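Local coordinates for N-terminal acetyltransferase-like protein (PDB 5NNP) that probably serves as the helical-repeat auxiliary subunit of an N-terminal acetyltransferase A complex, supporting a separate chain that transfers the acetyl group, at residues K164-L169 and L192-I197; T183-S188 and H217-L222; R206-L211 and S230-L235. All coordinates share one frame; numbering follows the deposited sequence.

The three contacts illustrate how an alpha-alpha solenoid is built by passing helices on from one contact to the next. Helix 185-200 enters contacts 1 and 2, whose centres are about 16 Å apart, and helix 221-234 enters contacts 2 and 3, whose centres are about 18 Å apart. Contacts 1 and 2 meet where Leu192 CD1 packs 3.7 Å from Asp220 CB. Contacts 1 and 3, centred about 15 Å apart, are tied by polar groups: Glu166 OE2 makes a salt bridge to Arg206 NH2 at 2.6 Å, and Asn195 OD1 probably bonds Tyr231 OH at 2.8 Å. Among the three, contact 2 is the one reached by another protein chain.

Contact 1. Residues K164-L169 and L192-I197; sequences KAEHIL and LYKNTI
Leu169 pushes its CD1 methyl into a hollow walled by Tyr193, Lys194 and Ile197, the central fit between two neighbouring helices of the TPR-like alpha-alpha solenoid. Helices 162-175 and 185-200 run nearly antiparallel here, with local axes at 152° and 9.9 Å apart at their closest approach. The bump is a single branch: Leu169 CD1 lies 3.7 Å from Tyr193 CD2, meeting the ring obliquely, and equally near Ile197 CD1, while the backbone of Lys194 closes the hollow at its CA. With CG of Leu169 anti to its own carbonyl carbon (chi1 -75°), the branch projects across the interface.

Ile197 fits into the opposing surface with both of its branches. Its CD1 lies over one face of the Tyr193 ring, displaced toward the rim, and reaches to 4.3 Å from Ala165 CB; its CG2 rests against Glu166 CB. Helix 146-159 adds to the same core, with Ala153 against Leu169 and His157 bonded to the Tyr193 hydroxyl.

Beside this apolar fit, the extended chains of Glu166 and Lys194 cross at a slant. Glu166 directs its carboxylate to Arg201 and Arg206, whereas Lys194 NZ bonds Thr170 OG1, and each also holds a glycerol probably left from crystallisation. Between Glu166 and Lys194 themselves the charged atoms stay apart, Glu166 OE2 lying 4.8 Å from Lys194 NZ but 4.0 Å from CE.

Contact 2. Residues T183-S188 and H217-L222; sequences TDLEHS and HCLDRL
A single direct hydrogen bond joins Ser188 to Leu219: the backbone N of Leu219 gives its proton to Ser188 OG over 3.1 Å in a nearly straight line (162°). The serine oxygen is anti to its own backbone N (chi1 173°), which carries it out toward the turn at Cys218 and Leu219. A water near the same OG also accepts from Asp220 N, although its separation from the serine is too short to be trusted. In plain van der Waals contact, Cys218 CB packs 3.3 Å from Ser188 OG, with the sulfur near Ser188 O.

Apolar contact lies to one side of this bond. Leu185 CD1 and Leu219 CD1 meet at 3.7 Å, the two side chains crossing at a slant, and Leu219 CD1 also lies 4.0 Å from Thr183 O.

Capping is the third kind of interaction, for the contact brings together two helix beginnings of the alpha-alpha solenoid, those of helices 185-200 and 221-234. Asp184 is the N-cap of the first: its OD1 accepts from His187 N at 2.9 Å, met from well above the carboxylate plane. Asp220, centre of an inverse gamma turn, is the N-cap of the second, with a weak bond from Ala223 N to OD1.

Among ionic and intermolecular links, Asp220 OD2 forms a salt bridge with Arg538, and Leu219 O accepts a hydrogen bond from a polar side chain of another protein chain.

Contact 3. Residues R206-L211 and S230-L235; sequences RALQHL and SYLSKL
Tyr231 lays its ring along Ala207 and Leu208, joining helix 221-234 to helix 204-214 in the alpha-alpha solenoid; the local axes run at 142° to each other. Its CG is anti to the carbonyl carbon (chi1 -64°), and from there the ring reaches across to the other helix. Ala207 CB comes obliquely to Tyr231 CZ at 3.7 Å, while Leu208 CA lies 3.8 Å from CD2 of the same tyrosine; Leu211 CD2 stands a little farther from the ring. At the far end, the Tyr231 hydroxyl is probably hydrogen-bonded to Asn195 OD1 of helix 185-200, whose ND2 also bonds Ala207 O, linking all three helices. Exchanging Tyr231 for an alanine would probably open a gap beside Ala207 and Leu208 and leave Asn195 OD1 without its hydroxyl mate.

One residue on, Leu232 meets Leu208 at about a right angle, CD2 to CD2 at 3.5 Å. Leu208 divides its two methyls here: CD1 turns to Tyr231 CB, CD2 to the leucines. The walk ends at Leu235, just past the last helical turn, whose backbone N still bonds Tyr231 O. Its CB is directed toward the other helix, and the side chain slants across Leu208, placing Leu235 CD1 3.8 Å from Leu208 CD2.

Contact 1. Residues K164-L169 and L192-I197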
loop_
_atom_site.group_PDB
_atom_site.type_symbol
_atom_site.label_atom_id
_atom_site.label_comp_id
_atom_site.label_asym_id
_atom_site.label_seq_id
_atom_site.Cartn_x
_atom_site.Cartn_y
_atom_site.Cartn_z
ATOM N N LYS A 164 -5.867 26.510 -12.836
ATOM C CA LYS A 164 -5.041 26.454 -14.036
ATOM C C LYS A 164 -5.038 25.040 -14.637
ATOM O O LYS A 164 -4.984 24.873 -15.851
ATOM C CB LYS A 164 -3.612 26.924 -13.746
ATOM C CG LYS A 164 -2.977 27.710 -14.894
ATOM C CD LYS A 164 -3.715 29.020 -15.134
ATOM C CE LYS A 164 -3.041 29.878 -16.201
ATOM N NZ LYS A 164 -2.916 29.142 -17.484
ATOM N N ALA A 165 -5.109 24.016 -13.797
ATOM C CA ALA A 165 -5.136 22.665 -14.332
ATOM C C ALA A 165 -6.419 22.429 -15.135
ATOM O O ALA A 165 -6.403 21.774 -16.182
ATOM C CB ALA A 165 -5.005 21.639 -13.215
ATOM N N GLU A 166 -7.533 22.952 -14.644
ATOM C CA GLU A 166 -8.773 22.811 -15.381
ATOM C C GLU A 166 -8.701 23.574 -16.713
ATOM O O GLU A 166 -9.151 23.095 -17.754
ATOM C CB GLU A 166 -9.956 23.295 -14.558
ATOM C CG GLU A 166 -11.261 22.975 -15.244
ATOM C CD GLU A 166 -12.453 23.608 -14.596
ATOM O OE1 GLU A 166 -12.373 23.965 -13.393
ATOM O OE2 GLU A 166 -13.474 23.744 -15.304
ATOM N N HIS A 167 -8.104 24.755 -16.666
ATOM C CA HIS A 167 -7.910 25.588 -17.844
ATOM C C HIS A 167 -7.110 24.874 -18.946
ATOM O O HIS A 167 -7.458 24.946 -20.123
ATOM C CB HIS A 167 -7.215 26.885 -17.425
ATOM C CG HIS A 167 -6.919 27.814 -18.560
ATOM N ND1 HIS A 167 -5.633 28.119 -18.950
ATOM C CD2 HIS A 167 -7.737 28.513 -19.379
ATOM C CE1 HIS A 167 -5.672 28.966 -19.962
ATOM N NE2 HIS A 167 -6.936 29.220 -20.242
ATOM N N ILE A 168 -6.036 24.187 -18.557
ATOM C CA ILE A 168 -5.185 23.497 -19.518
ATOM C C ILE A 168 -5.961 22.353 -20.153
ATOM O O ILE A 168 -5.885 22.154 -21.368
ATOM C CB ILE A 168 -3.892 22.973 -18.864
ATOM C CG1 ILE A 168 -2.998 24.145 -18.439
ATOM C CG2 ILE A 168 -3.132 22.069 -19.804
ATOM C CD1 ILE A 168 -2.800 25.214 -19.556
ATOM N N LEU A 169 -6.742 21.634 -19.340
ATOM C CA LEU A 169 -7.556 20.526 -19.827
ATOM C C LEU A 169 -8.632 21.004 -20.788
ATOM O O LEU A 169 -8.826 20.414 -21.862
ATOM C CB LEU A 169 -8.197 19.769 -18.667
ATOM C CG LEU A 169 -7.225 18.860 -17.904
ATOM C CD1 LEU A 169 -7.832 18.346 -16.597
ATOM C CD2 LEU A 169 -6.785 17.711 -18.776
ATOM N N LEU A 192 -13.008 12.393 -17.128
ATOM C CA LEU A 192 -13.247 12.113 -15.726
ATOM C C LEU A 192 -12.239 12.844 -14.833
ATOM O O LEU A 192 -12.589 13.350 -13.764
ATOM C CB LEU A 192 -13.202 10.613 -15.470
ATOM C CG LEU A 192 -14.317 9.766 -16.098
ATOM C CD1 LEU A 192 -14.077 8.282 -15.808
ATOM C CD2 LEU A 192 -15.715 10.186 -15.621
ATOM N N TYR A 193 -10.992 12.909 -15.274
ATOM C CA TYR A 193 -9.965 13.614 -14.508
ATOM C C TYR A 193 -10.349 15.082 -14.284
ATOM O O TYR A 193 -10.322 15.572 -13.144
ATOM C CB TYR A 193 -8.604 13.502 -15.203
ATOM C CG TYR A 193 -7.478 14.245 -14.510
ATOM C CD1 TYR A 193 -7.206 14.044 -13.166
ATOM C CD2 TYR A 193 -6.671 15.138 -15.213
ATOM C CE1 TYR A 193 -6.170 14.728 -12.528
ATOM C CE2 TYR A 193 -5.630 15.819 -14.591
ATOM C CZ TYR A 193 -5.385 15.613 -13.250
ATOM O OH TYR A 193 -4.354 16.296 -12.642
ATOM N N LYS A 194 -10.732 15.768 -15.364
ATOM C CA LYS A 194 -11.254 17.138 -15.278
ATOM C C LYS A 194 -12.456 17.213 -14.336
ATOM O O LYS A 194 -12.561 18.146 -13.533
ATOM C CB LYS A 194 -11.643 17.670 -16.663
ATOM C CG LYS A 194 -12.368 19.058 -16.642
ATOM C CD LYS A 194 -12.865 19.492 -18.041
ATOM C CE LYS A 194 -13.535 20.837 -18.027
ATOM N NZ LYS A 194 -14.129 21.222 -19.361
ATOM N N ASN A 195 -13.365 16.242 -14.430
ATOM C CA ASN A 195 -14.515 16.220 -13.531
ATOM C C ASN A 195 -14.076 16.165 -12.063
ATOM O O ASN A 195 -14.586 16.923 -11.242
ATOM C CB ASN A 195 -15.460 15.049 -13.836
ATOM C CG ASN A 195 -16.796 15.159 -13.074
ATOM O OD1 ASN A 195 -16.934 14.634 -11.965
ATOM N ND2 ASN A 195 -17.777 15.866 -13.669
ATOM N N THR A 196 -13.129 15.289 -11.726
ATOM C CA THR A 196 -12.692 15.224 -10.338
ATOM C C THR A 196 -12.074 16.562 -9.934
ATOM O O THR A 196 -12.189 16.981 -8.786
ATOM C CB THR A 196 -11.690 14.082 -10.077
ATOM O OG1 THR A 196 -10.480 14.299 -10.815
ATOM C CG2 THR A 196 -12.287 12.746 -10.453
ATOM N N ILE A 197 -11.452 17.251 -10.885
ATOM C CA ILE A 197 -10.818 18.536 -10.578
ATOM C C ILE A 197 -11.852 19.607 -10.240
ATOM O O ILE A 197 -11.674 20.369 -9.287
ATOM C CB ILE A 197 -9.908 19.003 -11.737
ATOM C CG1 ILE A 197 -8.634 18.157 -11.724
ATOM C CG2 ILE A 197 -9.553 20.475 -11.594
ATOM C CD1 ILE A 197 -7.715 18.343 -12.915
#

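Contact 2. Residues T183-S188 and H217-L222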
loop_
_atom_site.group_PDB
_atom_site.type_symbol
_atom_site.label_atom_id
_atom_site.label_comp_id
_atom_site.label_asym_id
_atom_site.label_seq_id
_atom_site.Cartn_x
_atom_site.Cartn_y
_atom_site.Cartn_z
ATOM N N THR A 183 -15.093 5.340 -27.926
ATOM C CA THR A 183 -14.116 4.262 -27.750
ATOM C C THR A 183 -12.721 4.758 -27.346
ATOM O O THR A 183 -11.881 3.983 -26.908
ATOM C CB THR A 183 -13.952 3.468 -29.027
ATOM O OG1 THR A 183 -13.548 4.361 -30.072
ATOM C CG2 THR A 183 -15.255 2.790 -29.410
ATOM N N ASP A 184 -12.474 6.050 -27.524
ATOM C CA ASP A 184 -11.215 6.683 -27.146
ATOM C C ASP A 184 -11.074 6.687 -25.627
ATOM O O ASP A 184 -11.649 7.537 -24.952
ATOM C CB ASP A 184 -11.174 8.115 -27.707
ATOM C CG ASP A 184 -9.845 8.813 -27.492
ATOM O OD1 ASP A 184 -9.103 8.467 -26.558
ATOM O OD2 ASP A 184 -9.542 9.745 -28.259
ATOM N N LEU A 185 -10.295 5.754 -25.092
ATOM C CA LEU A 185 -10.130 5.645 -23.644
ATOM C C LEU A 185 -9.365 6.828 -23.057
ATOM O O LEU A 185 -9.644 7.255 -21.940
ATOM C CB LEU A 185 -9.420 4.344 -23.279
ATOM C CG LEU A 185 -9.325 4.097 -21.771
ATOM C CD1 LEU A 185 -10.709 4.042 -21.185
ATOM C CD2 LEU A 185 -8.581 2.828 -21.467
ATOM N N GLU A 186 -8.400 7.353 -23.807
ATOM C CA GLU A 186 -7.640 8.515 -23.364
ATOM C C GLU A 186 -8.564 9.724 -23.149
ATOM O O GLU A 186 -8.513 10.394 -22.114
ATOM C CB GLU A 186 -6.544 8.856 -24.376
ATOM C CG GLU A 186 -5.616 9.987 -23.945
ATOM C CD GLU A 186 -4.668 10.409 -25.051
ATOM O OE1 GLU A 186 -5.139 10.645 -26.186
ATOM O OE2 GLU A 186 -3.448 10.499 -24.799
ATOM N N HIS A 187 -9.422 9.987 -24.128
ATOM C CA HIS A 187 -10.368 11.087 -24.014
ATOM C C HIS A 187 -11.349 10.853 -22.869
ATOM O O HIS A 187 -11.635 11.770 -22.106
ATOM C CB HIS A 187 -11.114 11.295 -25.327
ATOM C CG HIS A 187 -12.043 12.463 -25.309
ATOM N ND1 HIS A 187 -11.596 13.765 -25.227
ATOM C CD2 HIS A 187 -13.394 12.530 -25.352
ATOM C CE1 HIS A 187 -12.634 14.581 -25.219
ATOM N NE2 HIS A 187 -13.738 13.857 -25.294
ATOM N N SER A 188 -11.840 9.624 -22.735
ATOM C CA SER A 188 -12.750 9.267 -21.639
ATOM C C SER A 188 -12.144 9.528 -20.255
ATOM O O SER A 188 -12.765 10.163 -19.399
ATOM C CB SER A 188 -13.158 7.803 -21.748
ATOM O OG SER A 188 -13.896 7.403 -20.608
ATOM N N HIS A 217 -21.123 9.000 -21.155
ATOM C CA HIS A 217 -20.794 7.741 -21.794
ATOM C C HIS A 217 -19.352 7.297 -21.580
ATOM O O HIS A 217 -18.850 6.487 -22.348
ATOM C CB HIS A 217 -21.074 7.841 -23.296
ATOM C CG HIS A 217 -22.460 8.296 -23.624
ATOM N ND1 HIS A 217 -23.568 7.490 -23.467
ATOM C CD2 HIS A 217 -22.920 9.476 -24.102
ATOM C CE1 HIS A 217 -24.650 8.153 -23.831
ATOM N NE2 HIS A 217 -24.284 9.361 -24.221
ATOM N N CYS A 218 -18.675 7.823 -20.561
ATOM C CA CYS A 218 -17.306 7.391 -20.273
ATOM C C CYS A 218 -17.248 5.885 -20.006
ATOM O O CYS A 218 -18.226 5.288 -19.570
ATOM C CB CYS A 218 -16.733 8.161 -19.086
ATOM S SG CYS A 218 -16.541 9.934 -19.407
ATOM N N LEU A 219 -16.099 5.280 -20.289
ATOM C CA LEU A 219 -15.949 3.828 -20.252
ATOM C C LEU A 219 -15.820 3.293 -18.826
ATOM O O LEU A 219 -16.212 2.167 -18.535
ATOM C CB LEU A 219 -14.740 3.411 -21.091
ATOM C CG LEU A 219 -14.866 3.840 -22.562
ATOM C CD1 LEU A 219 -13.636 3.488 -23.369
ATOM C CD2 LEU A 219 -16.079 3.241 -23.193
ATOM N N ASP A 220 -15.268 4.107 -17.937
ATOM C CA ASP A 220 -15.169 3.737 -16.540
ATOM C C ASP A 220 -16.548 3.870 -15.892
ATOM O O ASP A 220 -16.867 4.899 -15.299
ATOM C CB ASP A 220 -14.126 4.616 -15.838
ATOM C CG ASP A 220 -13.809 4.142 -14.424
ATOM O OD1 ASP A 220 -14.562 3.302 -13.890
ATOM O OD2 ASP A 220 -12.813 4.620 -13.840
ATOM N N ARG A 221 -17.360 2.823 -16.007
ATOM C CA ARG A 221 -18.772 2.900 -15.632
ATOM C C ARG A 221 -18.997 3.107 -14.128
ATOM O O ARG A 221 -19.854 3.899 -13.722
ATOM C CB ARG A 221 -19.510 1.640 -16.096
ATOM C CG ARG A 221 -19.717 1.538 -17.619
ATOM C CD ARG A 221 -20.340 2.785 -18.237
ATOM N NE ARG A 221 -21.609 3.185 -17.628
ATOM C CZ ARG A 221 -22.104 4.425 -17.682
ATOM N NH1 ARG A 221 -21.429 5.389 -18.316
ATOM N NH2 ARG A 221 -23.267 4.707 -17.093
ATOM N N LEU A 222 -18.224 2.405 -13.305
ATOM C CA LEU A 222 -18.329 2.544 -11.853
ATOM C C LEU A 222 -18.026 3.970 -11.371
ATOM O O LEU A 222 -18.656 4.479 -10.435
ATOM C CB LEU A 222 -17.389 1.556 -11.164
ATOM C CG LEU A 222 -17.327 1.656 -9.640
ATOM C CD1 LEU A 222 -18.634 1.184 -9.020
ATOM C CD2 LEU A 222 -16.143 0.874 -9.077
HETATM O O HOH W 1 -13.080 6.101 -18.754
#

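Contact 3. Residues R206-L211 and S230-L235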
loop_
_atom_site.group_PDB
_atom_site.type_symbol
_atom_site.label_atom_id
_atom_site.label_comp_id
_atom_site.label_asym_id
_atom_site.label_seq_id
_atom_site.Cartn_x
_atom_site.Cartn_y
_atom_site.Cartn_z
ATOM N N ARG A 206 -21.479 22.219 -10.303
ATOM C CA ARG A 206 -20.958 22.251 -11.658
ATOM C C ARG A 206 -20.442 20.892 -12.096
ATOM O O ARG A 206 -20.560 20.521 -13.267
ATOM C CB ARG A 206 -19.848 23.286 -11.768
ATOM C CG ARG A 206 -19.652 23.815 -13.165
ATOM C CD ARG A 206 -18.663 24.938 -13.150
ATOM N NE ARG A 206 -17.339 24.521 -13.603
ATOM C CZ ARG A 206 -16.236 24.637 -12.876
ATOM N NH1 ARG A 206 -16.288 25.145 -11.648
ATOM N NH2 ARG A 206 -15.082 24.254 -13.383
ATOM N N ALA A 207 -19.864 20.153 -11.156
ATOM C CA ALA A 207 -19.319 18.840 -11.452
ATOM C C ALA A 207 -20.416 17.855 -11.864
ATOM O O ALA A 207 -20.198 17.000 -12.735
ATOM C CB ALA A 207 -18.536 18.307 -10.251
ATOM N N LEU A 208 -21.585 17.959 -11.240
ATOM C CA LEU A 208 -22.702 17.092 -11.601
ATOM C C LEU A 208 -23.183 17.437 -13.009
ATOM O O LEU A 208 -23.428 16.567 -13.846
ATOM C CB LEU A 208 -23.853 17.224 -10.601
ATOM C CG LEU A 208 -25.034 16.287 -10.886
ATOM C CD1 LEU A 208 -24.557 14.845 -10.974
ATOM C CD2 LEU A 208 -26.111 16.425 -9.840
ATOM N N GLN A 209 -23.308 18.730 -13.250
ATOM C CA GLN A 209 -23.625 19.259 -14.563
ATOM C C GLN A 209 -22.640 18.749 -15.624
ATOM O O GLN A 209 -23.048 18.316 -16.707
ATOM C CB GLN A 209 -23.632 20.787 -14.497
ATOM C CG GLN A 209 -23.607 21.502 -15.839
ATOM C CD GLN A 209 -23.350 23.005 -15.696
ATOM O OE1 GLN A 209 -23.662 23.609 -14.665
ATOM N NE2 GLN A 209 -22.773 23.610 -16.733
ATOM N N HIS A 210 -21.347 18.788 -15.308
ATOM C CA HIS A 210 -20.321 18.359 -16.256
ATOM C C HIS A 210 -20.336 16.848 -16.413
ATOM O O HIS A 210 -20.041 16.322 -17.485
ATOM C CB HIS A 210 -18.935 18.834 -15.810
ATOM C CG HIS A 210 -17.810 18.294 -16.639
ATOM N ND1 HIS A 210 -17.021 17.235 -16.234
ATOM C CD2 HIS A 210 -17.334 18.675 -17.849
ATOM C CE1 HIS A 210 -16.111 16.987 -17.157
ATOM N NE2 HIS A 210 -16.278 17.848 -18.147
ATOM N N LEU A 211 -20.683 16.156 -15.333
ATOM C CA LEU A 211 -20.771 14.706 -15.356
ATOM C C LEU A 211 -21.817 14.266 -16.341
ATOM O O LEU A 211 -21.531 13.501 -17.255
ATOM C CB LEU A 211 -21.114 14.147 -13.985
ATOM C CG LEU A 211 -20.919 12.634 -13.911
ATOM C CD1 LEU A 211 -19.411 12.287 -13.941
ATOM C CD2 LEU A 211 -21.610 12.040 -12.678
ATOM N N SER A 230 -22.619 10.343 -5.289
ATOM C CA SER A 230 -21.942 11.227 -4.361
ATOM C C SER A 230 -22.404 12.683 -4.498
ATOM O O SER A 230 -22.692 13.345 -3.498
ATOM C CB SER A 230 -20.432 11.133 -4.559
ATOM O OG SER A 230 -19.759 11.986 -3.659
ATOM N N TYR A 231 -22.489 13.176 -5.729
ATOM C CA TYR A 231 -22.861 14.572 -5.968
ATOM C C TYR A 231 -24.319 14.828 -5.634
ATOM O O TYR A 231 -24.662 15.835 -5.002
ATOM C CB TYR A 231 -22.625 14.959 -7.423
ATOM C CG TYR A 231 -21.193 14.938 -7.885
ATOM C CD1 TYR A 231 -20.149 15.126 -6.993
ATOM C CD2 TYR A 231 -20.886 14.750 -9.228
ATOM C CE1 TYR A 231 -18.840 15.125 -7.425
ATOM C CE2 TYR A 231 -19.580 14.744 -9.669
ATOM C CZ TYR A 231 -18.560 14.935 -8.766
ATOM O OH TYR A 231 -17.257 14.928 -9.211
ATOM N N LEU A 232 -25.189 13.937 -6.103
ATOM C CA LEU A 232 -26.608 14.077 -5.815
ATOM C C LEU A 232 -26.845 14.116 -4.310
ATOM O O LEU A 232 -27.632 14.930 -3.827
ATOM C CB LEU A 232 -27.416 12.941 -6.438
ATOM C CG LEU A 232 -27.608 12.951 -7.952
ATOM C CD1 LEU A 232 -28.355 11.703 -8.397
ATOM C CD2 LEU A 232 -28.341 14.205 -8.416
ATOM N N SER A 233 -26.153 13.253 -3.565
ATOM C CA SER A 233 -26.373 13.192 -2.122
ATOM C C SER A 233 -25.918 14.490 -1.463
ATOM O O SER A 233 -26.645 15.058 -0.650
ATOM C CB SER A 233 -25.676 11.986 -1.491
ATOM O OG SER A 233 -24.293 11.967 -1.772
ATOM N N LYS A 234 -24.737 14.972 -1.830
ATOM C CA LYS A 234 -24.246 16.253 -1.318
ATOM C C LYS A 234 -25.135 17.437 -1.682
ATOM O O LYS A 234 -25.151 18.433 -0.969
ATOM C CB LYS A 234 -22.830 16.520 -1.824
ATOM C CG LYS A 234 -21.802 15.590 -1.235
ATOM C CD LYS A 234 -20.444 15.895 -1.796
ATOM C CE LYS A 234 -19.357 15.116 -1.103
ATOM N NZ LYS A 234 -18.042 15.541 -1.659
ATOM N N LEU A 235 -25.869 17.338 -2.785
ATOM C CA LEU A 235 -26.779 18.408 -3.179
ATOM C C LEU A 235 -28.158 18.211 -2.556
ATOM O O LEU A 235 -29.073 18.998 -2.791
ATOM C CB LEU A 235 -26.880 18.487 -4.699
ATOM C CG LEU A 235 -25.548 18.840 -5.369
ATOM C CD1 LEU A 235 -25.638 18.774 -6.885
ATOM C CD2 LEU A 235 -25.119 20.211 -4.933
#